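Local atomic coordinates of yersinopine synthase (Yersinia pestis, PDB entry 6C4M), a protein that catalyses the NADPH-dependent reductive condensation of pyruvate with an amino-acid-derived intermediate, the last step in making the metallophore yersinopine. Residues D267-A272 / E289-P294. Residues are numbered along the deposited sequence; the frame is centred on the assembly and turned at random.
Sequences DTTLQA and EGPVCP
Thr269 and Pro291 carry this contact, a threonine hydroxyl set over one face of a proline ring. OG1 of Thr269 is displaced from the middle of that face toward CB and CG, and lies 3.4 Å from Pro291 CB. From Thr269 OG1 to Pro291 CG it is 3.6 Å. The two side chains meet at a slant. Chi1 of Thr269, -63°, places OG1 opposite the carbonyl carbon and swings the methyl CG2 anti to the backbone N; the oxygen therefore leads toward the proline. That hydroxyl has its polar partner in its own chain, a hydrogen bond with Leu263 O in helix 255-264. The same helix carries His260, the probable proton donor/acceptor, whose side chain is about 9 Å from that of Thr269.

One residue earlier, the CB of Thr268 is directed at the loop, and OG1 comes to 4.0 Å from Pro291 CA, a looser touch. Ala266 also packs on the proline.

The contact joins the start of helix 267-274 to the loop leading into helix 294-313, where Cys293 is the N-cap and packs on Ser335 of the second subunit. No hydrogen bond crosses directly between the segments, so their direct contact is van der Waals, while Gln287 NE2 supplies the polar link, with a hydrogen bond to Thr268 OG1 and a weak one to Pro291 O.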
loop_
_atom_site.group_PDB
_atom_site.type_symbol
_atom_site.label_atom_id
_atom_site.label_comp_id
_atom_site.label_asym_id
_atom_site.label_seq_id
_atom_site.Cartn_x
_atom_site.Cartn_y
_atom_site.Cartn_z
ATOM N N ASP A 267 -16.158 9.695 0.917
ATOM C CA ASP A 267 -17.437 9.148 0.460
ATOM C C ASP A 267 -17.634 7.708 0.942
ATOM O O ASP A 267 -18.682 7.363 1.495
ATOM C CB ASP A 267 -17.522 9.206 -1.065
ATOM C CG ASP A 267 -17.761 10.611 -1.611
ATOM O OD1 ASP A 267 -18.823 11.223 -1.344
ATOM O OD2 ASP A 267 -16.865 11.109 -2.314
ATOM N N THR A 268 -16.625 6.849 0.757
ATOM C CA THR A 268 -16.846 5.444 1.085
ATOM C C THR A 268 -16.941 5.240 2.582
ATOM O O THR A 268 -17.594 4.298 3.038
ATOM C CB THR A 268 -15.746 4.561 0.495
ATOM O OG1 THR A 268 -14.480 5.104 0.832
ATOM C CG2 THR A 268 -15.852 4.498 -1.020
ATOM N N THR A 269 -16.333 6.126 3.365
ATOM C CA THR A 269 -16.422 5.970 4.812
ATOM C C THR A 269 -17.756 6.469 5.316
ATOM O O THR A 269 -18.377 5.828 6.168
ATOM C CB THR A 269 -15.292 6.713 5.509
ATOM O OG1 THR A 269 -14.051 6.153 5.117
ATOM C CG2 THR A 269 -15.409 6.558 7.012
ATOM N N LEU A 270 -18.223 7.593 4.777
ATOM C CA LEU A 270 -19.561 8.077 5.115
ATOM C C LEU A 270 -20.633 7.048 4.752
ATOM O O LEU A 270 -21.623 6.886 5.475
ATOM C CB LEU A 270 -19.834 9.402 4.401
ATOM C CG LEU A 270 -18.944 10.581 4.787
ATOM C CD1 LEU A 270 -19.302 11.794 3.927
ATOM C CD2 LEU A 270 -19.123 10.922 6.209
ATOM N N GLN A 271 -20.458 6.337 3.635
ATOM C CA GLN A 271 -21.433 5.315 3.264
ATOM C C GLN A 271 -21.456 4.173 4.276
ATOM O O GLN A 271 -22.534 3.689 4.647
ATOM C CB GLN A 271 -21.133 4.777 1.858
ATOM C CG GLN A 271 -22.193 3.810 1.322
ATOM C CD GLN A 271 -21.996 3.498 -0.146
ATOM O OE1 GLN A 271 -22.006 4.398 -0.992
ATOM N NE2 GLN A 271 -21.756 2.236 -0.450
ATOM N N ALA A 272 -20.275 3.722 4.731
ATOM C CA ALA A 272 -20.227 2.691 5.767
ATOM C C ALA A 272 -20.856 3.191 7.058
ATOM O O ALA A 272 -21.526 2.444 7.778
ATOM C CB ALA A 272 -18.775 2.276 6.019
ATOM N N GLU A 289 -11.282 -1.707 0.998
ATOM C CA GLU A 289 -11.486 -2.098 2.384
ATOM C C GLU A 289 -11.524 -0.901 3.321
ATOM O O GLU A 289 -12.004 -1.025 4.447
ATOM C CB GLU A 289 -10.381 -3.056 2.846
ATOM C CG GLU A 289 -10.245 -4.339 1.999
ATOM C CD GLU A 289 -9.136 -5.251 2.490
ATOM O OE1 GLU A 289 -9.378 -6.472 2.617
ATOM O OE2 GLU A 289 -8.020 -4.747 2.753
ATOM N N GLY A 290 -11.041 0.243 2.864
ATOM C CA GLY A 290 -11.034 1.462 3.631
ATOM C C GLY A 290 -10.832 2.605 2.663
ATOM O O GLY A 290 -10.773 2.410 1.433
ATOM N N PRO A 291 -10.684 3.813 3.203
ATOM C CA PRO A 291 -10.779 5.024 2.370
ATOM C C PRO A 291 -9.511 5.410 1.643
ATOM O O PRO A 291 -9.589 6.201 0.694
ATOM C CB PRO A 291 -11.146 6.112 3.400
ATOM C CG PRO A 291 -10.505 5.610 4.665
ATOM C CD PRO A 291 -10.644 4.137 4.648
ATOM N N VAL A 292 -8.347 4.892 2.037
ATOM C CA VAL A 292 -7.096 5.434 1.517
ATOM C C VAL A 292 -6.993 5.218 0.016
ATOM O O VAL A 292 -7.054 4.093 -0.488
ATOM C CB VAL A 292 -5.892 4.838 2.261
ATOM C CG1 VAL A 292 -4.615 5.367 1.662
ATOM C CG2 VAL A 292 -5.982 5.242 3.734
ATOM N N CYS A 293 -6.763 6.299 -0.689
ATOM C CA CYS A 293 -6.684 6.316 -2.131
ATOM C C CYS A 293 -6.198 7.708 -2.505
ATOM O O CYS A 293 -6.237 8.610 -1.668
ATOM C CB CYS A 293 -8.058 6.029 -2.751
ATOM S SG CYS A 293 -9.307 7.297 -2.434
ATOM N N PRO A 294 -5.800 7.947 -3.750
ATOM C CA PRO A 294 -5.282 9.280 -4.093
ATOM C C PRO A 294 -6.224 10.449 -3.778
ATOM O O PRO A 294 -5.734 11.481 -3.312
ATOM C CB PRO A 294 -4.994 9.136 -5.593
ATOM C CG PRO A 294 -4.606 7.685 -5.735
ATOM C CD PRO A 294 -5.574 6.975 -4.842
#